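Local coordinates for protein glutaconate CoA-transferase subunit A (Acidaminococcus fermentans, PDB 1POI) that transfers the coenzyme A moiety from acetyl-CoA to (R)-2-hydroxyglutarate and related acids such as glutaconate, a step in glutamate degradation, at residues 25-39 / 52-65. Numbering follows the deposited sequence.
Sequences FTTDRKPYAAVFEIL and AAGGDWDMLIGNGR
The carbonyl oxygen of L39 is gripped end-on by the R65 guanidinium. NH1 and NH2 of R65 each lie 2.8 Å from L39 O, which sits near the guanidinium plane. NH1 comes in on a lone pair, NH2 tilted out of the carbonyl plane, and both bonds bend to 138°. NH1 also bonds I43 O. L39 CD2 lies 3.7 Å above the guanidinium centre. An alanine in place of R65 would probably leave L39 O without both donors and strip L39 CD2 of its flat cover. The same methyl reaches N63 CB at 3.5 Å. N63 turns its amide back to M59 O, where ND2 and the N63 backbone N arrive from opposite faces of the carbonyl plane.

Helices 32-39 and 55-62 run nearly parallel, 6° apart, with axes 10.3 Å apart. Both belong to the parallel-sheet fold of the CoA-transferase family, and V35 and W57 rest on strand 19-22. Between the helices, I38 CG2 and L39 CD2 meet L60 CD2. M59 CE lies 3.6 Å from F36 CE1, and the sulfur stands at that ring's edge, a Met-aromatic contact.

At the other end, K30 NZ forms a salt bridge of 2.8 Å with D56 OD2, on the syn side but tilted out of the carboxylate plane. The K30 chain bends at chi2 (76°) and chi4, which carries NZ back to the carboxylate; CG lies against it too. D56 OD1 takes the N-H of G54, the N-cap residue of helix 55-62. T26 N donates to A52 O at 2.9 Å, and A52 CB sits over the F25 ring centre in a CH-pi contact.

The K30 charge is thus buried but matched by D56, with G23 O as a further acceptor. This pairing probably favours an ionised carboxylate at the start of helix 55-62.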
ATOM      1  N   PHE A  25     -12.025  -7.372 -22.246  1.00 15.95           N
ATOM      2  CA  PHE A  25     -13.104  -8.359 -22.251  1.00 15.26           C
ATOM      3  C   PHE A  25     -14.415  -7.589 -22.309  1.00 16.10           C
ATOM      4  O   PHE A  25     -14.709  -6.831 -21.398  1.00 17.28           O
ATOM      5  CB  PHE A  25     -13.054  -9.177 -20.958  1.00 13.40           C
ATOM      6  CG  PHE A  25     -13.831 -10.471 -21.005  1.00  7.78           C
ATOM      7  CD1 PHE A  25     -15.215 -10.477 -20.913  1.00  6.75           C
ATOM      8  CD2 PHE A  25     -13.168 -11.684 -21.115  1.00  2.34           C
ATOM      9  CE1 PHE A  25     -15.931 -11.677 -20.932  1.00  3.44           C
ATOM     10  CE2 PHE A  25     -13.868 -12.882 -21.134  1.00  2.38           C
ATOM     11  CZ  PHE A  25     -15.252 -12.875 -21.044  1.00  6.84           C
ATOM     12  N   THR A  26     -15.198  -7.824 -23.366  1.00 16.72           N
ATOM     13  CA  THR A  26     -16.495  -7.174 -23.633  1.00 17.13           C
ATOM     14  C   THR A  26     -16.643  -5.701 -23.201  1.00 15.86           C
ATOM     15  O   THR A  26     -16.185  -4.805 -23.926  1.00 17.29           O
ATOM     16  CB  THR A  26     -17.699  -8.065 -23.225  1.00 15.38           C
ATOM     17  OG1 THR A  26     -17.655  -8.341 -21.826  1.00 21.77           O
ATOM     18  CG2 THR A  26     -17.640  -9.381 -23.967  1.00 12.80           C
ATOM     19  N   THR A  27     -17.310  -5.420 -22.084  1.00 16.07           N
ATOM     20  CA  THR A  27     -17.428  -4.026 -21.626  1.00 15.89           C
ATOM     21  C   THR A  27     -16.389  -3.711 -20.557  1.00 15.89           C
ATOM     22  O   THR A  27     -16.534  -2.735 -19.821  1.00 18.73           O
ATOM     23  CB  THR A  27     -18.802  -3.689 -21.037  1.00 14.35           C
ATOM     24  OG1 THR A  27     -19.027  -4.478 -19.860  1.00 18.06           O
ATOM     25  CG2 THR A  27     -19.890  -3.954 -22.039  1.00 17.28           C
ATOM     26  N   ASP A  28     -15.345  -4.529 -20.464  1.00 14.73           N
ATOM     27  CA  ASP A  28     -14.286  -4.310 -19.476  1.00 14.77           C
ATOM     28  C   ASP A  28     -12.918  -4.122 -20.156  1.00 14.78           C
ATOM     29  O   ASP A  28     -12.463  -4.993 -20.894  1.00 18.51           O
ATOM     30  CB  ASP A  28     -14.251  -5.474 -18.456  1.00  6.66           C
ATOM     31  CG  ASP A  28     -13.328  -5.199 -17.245  1.00  9.77           C
ATOM     32  OD1 ASP A  28     -12.545  -4.211 -17.242  1.00 10.64           O
ATOM     33  OD2 ASP A  28     -13.390  -5.983 -16.270  1.00 11.89           O
ATOM     34  N   ARG A  29     -12.289  -2.976 -19.905  1.00 11.47           N
ATOM     35  CA  ARG A  29     -10.968  -2.637 -20.442  1.00 12.04           C
ATOM     36  C   ARG A  29     -10.675  -2.859 -21.943  1.00 14.12           C
ATOM     37  O   ARG A  29      -9.670  -3.469 -22.295  1.00 16.05           O
ATOM     38  CB  ARG A  29      -9.866  -3.266 -19.577  1.00  8.52           C
ATOM     39  CG  ARG A  29      -8.715  -2.277 -19.219  1.00 10.08           C
ATOM     40  CD  ARG A  29      -7.564  -2.950 -18.468  1.00  7.46           C
ATOM     41  NE  ARG A  29      -7.097  -4.124 -19.198  1.00 15.72           N
ATOM     42  CZ  ARG A  29      -7.326  -5.375 -18.804  1.00 21.03           C
ATOM     43  NH1 ARG A  29      -7.976  -5.597 -17.681  1.00 27.59           N
ATOM     44  NH2 ARG A  29      -7.090  -6.401 -19.607  1.00 21.78           N
ATOM     45  N   LYS A  30     -11.535  -2.335 -22.815  1.00 13.26           N
ATOM     46  CA  LYS A  30     -11.371  -2.424 -24.270  1.00 13.70           C
ATOM     47  C   LYS A  30     -10.576  -1.194 -24.795  1.00 16.63           C
ATOM     48  O   LYS A  30     -10.776  -0.064 -24.340  1.00 22.34           O
ATOM     49  CB  LYS A  30     -12.746  -2.435 -24.934  1.00 11.31           C
ATOM     50  CG  LYS A  30     -13.062  -3.669 -25.736  1.00  8.88           C
ATOM     51  CD  LYS A  30     -13.402  -4.816 -24.853  1.00  6.17           C
ATOM     52  CE  LYS A  30     -13.632  -6.043 -25.686  1.00 10.64           C
ATOM     53  NZ  LYS A  30     -12.387  -6.363 -26.458  1.00 15.23           N
ATOM     54  N   PRO A  31      -9.686  -1.381 -25.778  1.00 17.10           N
ATOM     55  CA  PRO A  31      -8.956  -0.192 -26.239  1.00 17.69           C
ATOM     56  C   PRO A  31      -9.761   0.694 -27.226  1.00 20.05           C
ATOM     57  O   PRO A  31      -9.485   0.722 -28.440  1.00 22.17           O
ATOM     58  CB  PRO A  31      -7.715  -0.806 -26.879  1.00 14.84           C
ATOM     59  CG  PRO A  31      -8.289  -2.069 -27.497  1.00 14.09           C
ATOM     60  CD  PRO A  31      -9.153  -2.613 -26.389  1.00 15.30           C
ATOM     61  N   TYR A  32     -10.708   1.469 -26.693  1.00 18.97           N
ATOM     62  CA  TYR A  32     -11.553   2.345 -27.517  1.00 13.56           C
ATOM     63  C   TYR A  32     -10.886   3.549 -28.182  1.00 12.74           C
ATOM     64  O   TYR A  32     -11.073   3.756 -29.375  1.00 10.06           O
ATOM     65  CB  TYR A  32     -12.802   2.797 -26.748  1.00 10.90           C
ATOM     66  CG  TYR A  32     -13.923   1.790 -26.828  1.00  6.53           C
ATOM     67  CD1 TYR A  32     -14.701   1.696 -27.961  1.00  3.54           C
ATOM     68  CD2 TYR A  32     -14.166   0.897 -25.797  1.00  3.49           C
ATOM     69  CE1 TYR A  32     -15.675   0.741 -28.076  1.00  2.00           C
ATOM     70  CE2 TYR A  32     -15.142  -0.062 -25.912  1.00  2.00           C
ATOM     71  CZ  TYR A  32     -15.888  -0.132 -27.057  1.00  2.00           C
ATOM     72  OH  TYR A  32     -16.826  -1.119 -27.221  1.00  4.64           O
ATOM     73  N   ALA A  33     -10.102   4.339 -27.448  1.00 13.10           N
ATOM     74  CA  ALA A  33      -9.461   5.502 -28.076  1.00 15.77           C
ATOM     75  C   ALA A  33      -8.785   5.081 -29.376  1.00 17.03           C
ATOM     76  O   ALA A  33      -9.016   5.680 -30.427  1.00 17.46           O
ATOM     77  CB  ALA A  33      -8.447   6.137 -27.148  1.00 14.45           C
ATOM     78  N   ALA A  34      -8.052   3.970 -29.296  1.00 19.88           N
ATOM     79  CA  ALA A  34      -7.319   3.391 -30.417  1.00 18.63           C
ATOM     80  C   ALA A  34      -8.250   2.927 -31.521  1.00 17.25           C
ATOM     81  O   ALA A  34      -8.038   3.265 -32.679  1.00 20.43           O
ATOM     82  CB  ALA A  34      -6.472   2.225 -29.943  1.00 17.17           C
ATOM     83  N   VAL A  35      -9.252   2.124 -31.186  1.00 14.44           N
ATOM     84  CA  VAL A  35     -10.169   1.651 -32.208  1.00 10.49           C
ATOM     85  C   VAL A  35     -10.758   2.835 -32.965  1.00 12.31           C
ATOM     86  O   VAL A  35     -11.157   2.722 -34.124  1.00 13.42           O
ATOM     87  CB  VAL A  35     -11.255   0.760 -31.610  1.00  7.29           C
ATOM     88  CG1 VAL A  35     -12.437   0.597 -32.576  1.00  8.05           C
ATOM     89  CG2 VAL A  35     -10.665  -0.583 -31.315  1.00  6.16           C
ATOM     90  N   PHE A  36     -10.756   3.997 -32.338  1.00 11.81           N
ATOM     91  CA  PHE A  36     -11.276   5.162 -33.016  1.00 12.56           C
ATOM     92  C   PHE A  36     -10.327   5.630 -34.097  1.00 10.81           C
ATOM     93  O   PHE A  36     -10.764   5.941 -35.191  1.00 11.84           O
ATOM     94  CB  PHE A  36     -11.570   6.297 -32.032  1.00 13.06           C
ATOM     95  CG  PHE A  36     -12.977   6.298 -31.530  1.00 13.60           C
ATOM     96  CD1 PHE A  36     -13.718   5.122 -31.513  1.00 12.31           C
ATOM     97  CD2 PHE A  36     -13.578   7.482 -31.101  1.00 16.21           C
ATOM     98  CE1 PHE A  36     -15.047   5.112 -31.084  1.00 14.98           C
ATOM     99  CE2 PHE A  36     -14.914   7.483 -30.671  1.00 15.47           C
ATOM    100  CZ  PHE A  36     -15.647   6.290 -30.664  1.00 15.00           C
ATOM    101  N   GLU A  37      -9.034   5.659 -33.795  1.00 11.54           N
ATOM    102  CA  GLU A  37      -8.017   6.106 -34.744  1.00 13.37           C
ATOM    103  C   GLU A  37      -7.866   5.115 -35.922  1.00 15.25           C
ATOM    104  O   GLU A  37      -7.647   5.517 -37.069  1.00 16.61           O
ATOM    105  CB  GLU A  37      -6.691   6.326 -34.034  1.00 10.09           C
ATOM    106  CG  GLU A  37      -5.693   7.094 -34.867  1.00 18.50           C
ATOM    107  CD  GLU A  37      -5.917   8.607 -34.875  1.00 25.73           C
ATOM    108  OE1 GLU A  37      -6.750   9.118 -34.082  1.00 24.83           O
ATOM    109  OE2 GLU A  37      -5.217   9.299 -35.656  1.00 26.87           O
ATOM    110  N   ILE A  38      -7.995   3.827 -35.647  1.00 11.24           N
ATOM    111  CA  ILE A  38      -7.927   2.841 -36.703  1.00 11.66           C
ATOM    112  C   ILE A  38      -8.988   3.246 -37.729  1.00 14.79           C
ATOM    113  O   ILE A  38      -8.674   3.505 -38.892  1.00 20.47           O
ATOM    114  CB  ILE A  38      -8.184   1.423 -36.145  1.00  9.95           C
ATOM    115  CG1 ILE A  38      -6.911   0.888 -35.481  1.00  7.98           C
ATOM    116  CG2 ILE A  38      -8.679   0.497 -37.216  1.00  9.91           C
ATOM    117  CD1 ILE A  38      -7.098  -0.441 -34.713  1.00  8.65           C
ATOM    118  N   LEU A  39     -10.229   3.402 -37.288  1.00 18.23           N
ATOM    119  CA  LEU A  39     -11.319   3.811 -38.192  1.00 21.14           C
ATOM    120  C   LEU A  39     -11.031   5.146 -38.877  1.00 22.92           C
ATOM    121  O   LEU A  39     -11.070   5.268 -40.109  1.00 22.73           O
ATOM    122  CB  LEU A  39     -12.632   3.952 -37.426  1.00 18.05           C
ATOM    123  CG  LEU A  39     -13.332   2.659 -37.079  1.00 15.42           C
ATOM    124  CD1 LEU A  39     -14.634   2.974 -36.399  1.00 19.75           C
ATOM    125  CD2 LEU A  39     -13.581   1.884 -38.338  1.00 15.48           C
ATOM    126  N   ALA A  52     -13.525 -12.274 -26.406  1.00 18.21           N
ATOM    127  CA  ALA A  52     -14.811 -11.842 -25.848  1.00 14.73           C
ATOM    128  C   ALA A  52     -14.947 -10.412 -26.362  1.00 15.20           C
ATOM    129  O   ALA A  52     -14.548  -9.447 -25.699  1.00 12.19           O
ATOM    130  CB  ALA A  52     -14.778 -11.871 -24.353  1.00 13.98           C
ATOM    131  N   ALA A  53     -15.488 -10.308 -27.573  1.00 17.17           N
ATOM    132  CA  ALA A  53     -15.634  -9.044 -28.277  1.00 18.17           C
ATOM    133  C   ALA A  53     -16.847  -8.189 -27.938  1.00 17.76           C
ATOM    134  O   ALA A  53     -17.943  -8.691 -27.687  1.00 16.72           O
ATOM    135  CB  ALA A  53     -15.576  -9.298 -29.775  1.00 20.49           C
ATOM    136  N   GLY A  54     -16.651  -6.882 -28.024  1.00 15.27           N
ATOM    137  CA  GLY A  54     -17.733  -5.969 -27.732  1.00 19.92           C
ATOM    138  C   GLY A  54     -18.001  -4.953 -28.822  1.00 19.60           C
ATOM    139  O   GLY A  54     -17.936  -5.254 -30.006  1.00 20.60           O
ATOM    140  N   GLY A  55     -18.229  -3.714 -28.419  1.00 20.61           N
ATOM    141  CA  GLY A  55     -18.532  -2.684 -29.397  1.00 22.53           C
ATOM    142  C   GLY A  55     -17.366  -2.388 -30.296  1.00 22.11           C
ATOM    143  O   GLY A  55     -17.539  -1.866 -31.393  1.00 24.37           O
ATOM    144  N   ASP A  56     -16.171  -2.710 -29.812  1.00 24.70           N
ATOM    145  CA  ASP A  56     -14.934  -2.493 -30.555  1.00 22.66           C
ATOM    146  C   ASP A  56     -14.959  -3.223 -31.923  1.00 21.96           C
ATOM    147  O   ASP A  56     -14.959  -2.578 -32.970  1.00 23.11           O
ATOM    148  CB  ASP A  56     -13.692  -2.828 -29.677  1.00 20.77           C
ATOM    149  CG  ASP A  56     -13.721  -4.267 -29.047  1.00 24.82           C
ATOM    150  OD1 ASP A  56     -14.792  -4.893 -28.851  1.00 20.48           O
ATOM    151  OD2 ASP A  56     -12.623  -4.787 -28.732  1.00 25.58           O
ATOM    152  N   TRP A  57     -15.097  -4.543 -31.933  1.00 19.48           N
ATOM    153  CA  TRP A  57     -15.140  -5.245 -33.197  1.00 18.94           C
ATOM    154  C   TRP A  57     -16.406  -4.926 -33.965  1.00 21.37           C
ATOM    155  O   TRP A  57     -16.450  -5.084 -35.185  1.00 24.42           O
ATOM    156  CB  TRP A  57     -14.982  -6.750 -33.009  1.00 20.91           C
ATOM    157  CG  TRP A  57     -13.549  -7.128 -32.814  1.00 23.85           C
ATOM    158  CD1 TRP A  57     -12.898  -7.295 -31.621  1.00 22.85           C
ATOM    159  CD2 TRP A  57     -12.553  -7.282 -33.838  1.00 24.91           C
ATOM    160  NE1 TRP A  57     -11.562  -7.527 -31.839  1.00 26.14           N
ATOM    161  CE2 TRP A  57     -11.320  -7.527 -33.189  1.00 26.42           C
ATOM    162  CE3 TRP A  57     -12.587  -7.231 -35.243  1.00 22.13           C
ATOM    163  CZ2 TRP A  57     -10.117  -7.722 -33.898  1.00 23.85           C
ATOM    164  CZ3 TRP A  57     -11.401  -7.422 -35.942  1.00 23.09           C
ATOM    165  CH2 TRP A  57     -10.179  -7.667 -35.267  1.00 21.13           C
ATOM    166  N   ASP A  58     -17.437  -4.457 -33.274  1.00 21.71           N
ATOM    167  CA  ASP A  58     -18.672  -4.114 -33.965  1.00 19.43           C
ATOM    168  C   ASP A  58     -18.430  -2.893 -34.809  1.00 18.87           C
ATOM    169  O   ASP A  58     -18.822  -2.837 -35.968  1.00 20.06           O
ATOM    170  CB  ASP A  58     -19.793  -3.801 -33.003  1.00 20.13           C
ATOM    171  CG  ASP A  58     -21.146  -3.974 -33.636  1.00 24.32           C
ATOM    172  OD1 ASP A  58     -21.379  -5.071 -34.177  1.00 26.16           O
ATOM    173  OD2 ASP A  58     -21.979  -3.035 -33.591  1.00 24.94           O
ATOM    174  N   MET A  59     -17.768  -1.907 -34.236  1.00 19.18           N
ATOM    175  CA  MET A  59     -17.507  -0.703 -34.981  1.00 19.94           C
ATOM    176  C   MET A  59     -16.666  -0.975 -36.228  1.00 22.79           C
ATOM    177  O   MET A  59     -17.016  -0.510 -37.314  1.00 25.14           O
ATOM    178  CB  MET A  59     -16.915   0.354 -34.068  1.00 20.78           C
ATOM    179  CG  MET A  59     -17.912   0.797 -32.998  1.00 20.49           C
ATOM    180  SD  MET A  59     -17.235   2.125 -32.022  1.00 28.81           S
ATOM    181  CE  MET A  59     -17.502   3.483 -33.065  1.00 25.60           C
ATOM    182  N   LEU A  60     -15.628  -1.801 -36.101  1.00 22.61           N
ATOM    183  CA  LEU A  60     -14.768  -2.151 -37.234  1.00 21.23           C
ATOM    184  C   LEU A  60     -15.581  -2.879 -38.313  1.00 20.92           C
ATOM    185  O   LEU A  60     -15.529  -2.513 -39.486  1.00 21.52           O
ATOM    186  CB  LEU A  60     -13.601  -3.037 -36.780  1.00 21.19           C
ATOM    187  CG  LEU A  60     -12.579  -2.412 -35.822  1.00 22.10           C
ATOM    188  CD1 LEU A  60     -11.561  -3.455 -35.354  1.00 14.61           C
ATOM    189  CD2 LEU A  60     -11.900  -1.214 -36.483  1.00 17.31           C
ATOM    190  N   ILE A  61     -16.344  -3.893 -37.914  1.00 18.77           N
ATOM    191  CA  ILE A  61     -17.165  -4.655 -38.853  1.00 18.31           C
ATOM    192  C   ILE A  61     -18.153  -3.751 -39.600  1.00 20.26           C
ATOM    193  O   ILE A  61     -18.130  -3.689 -40.832  1.00 23.36           O
ATOM    194  CB  ILE A  61     -17.945  -5.756 -38.132  1.00 16.99           C
ATOM    195  CG1 ILE A  61     -16.987  -6.781 -37.543  1.00 16.20           C
ATOM    196  CG2 ILE A  61     -18.914  -6.421 -39.078  1.00 17.71           C
ATOM    197  CD1 ILE A  61     -17.680  -7.817 -36.715  1.00 19.95           C
ATOM    198  N   GLY A  62     -19.002  -3.052 -38.849  1.00 20.25           N
ATOM    199  CA  GLY A  62     -19.982  -2.153 -39.430  1.00 18.65           C
ATOM    200  C   GLY A  62     -19.368  -1.133 -40.364  1.00 19.27           C
ATOM    201  O   GLY A  62     -20.010  -0.725 -41.327  1.00 20.05           O
ATOM    202  N   ASN A  63     -18.166  -0.663 -40.052  1.00 18.63           N
ATOM    203  CA  ASN A  63     -17.468   0.273 -40.928  1.00 18.55           C
ATOM    204  C   ASN A  63     -16.716  -0.514 -42.032  1.00 18.99           C
ATOM    205  O   ASN A  63     -15.749  -0.023 -42.632  1.00 19.07           O
ATOM    206  CB  ASN A  63     -16.470   1.116 -40.139  1.00 19.16           C
ATOM    207  CG  ASN A  63     -17.126   2.291 -39.426  1.00 26.40           C
ATOM    208  OD1 ASN A  63     -17.174   3.415 -39.957  1.00 27.91           O
ATOM    209  ND2 ASN A  63     -17.593   2.055 -38.200  1.00 24.56           N
ATOM    210  N   GLY A  64     -17.146  -1.748 -42.277  1.00 18.54           N
ATOM    211  CA  GLY A  64     -16.523  -2.586 -43.292  1.00 20.77           C
ATOM    212  C   GLY A  64     -15.006  -2.726 -43.315  1.00 18.76           C
ATOM    213  O   GLY A  64     -14.431  -2.894 -44.402  1.00 18.15           O
ATOM    214  N   ARG A  65     -14.363  -2.708 -42.143  1.00 15.64           N
ATOM    215  CA  ARG A  65     -12.906  -2.838 -42.052  1.00 13.93           C
ATOM    216  C   ARG A  65     -12.386  -4.251 -41.754  1.00 13.40           C
ATOM    217  O   ARG A  65     -11.208  -4.408 -41.438  1.00 17.93           O
ATOM    218  CB  ARG A  65     -12.326  -1.907 -40.982  1.00 11.55           C
ATOM    219  CG  ARG A  65     -12.847  -0.500 -40.977  1.00 10.94           C
ATOM    220  CD  ARG A  65     -12.397   0.336 -42.138  1.00  2.00           C
ATOM    221  NE  ARG A  65     -13.019   1.669 -42.076  1.00  4.82           N
ATOM    222  CZ  ARG A  65     -12.382   2.778 -41.698  1.00  6.07           C
ATOM    223  NH1 ARG A  65     -11.106   2.728 -41.352  1.00  9.26           N
ATOM    224  NH2 ARG A  65     -13.020   3.939 -41.631  1.00  5.02           N
TER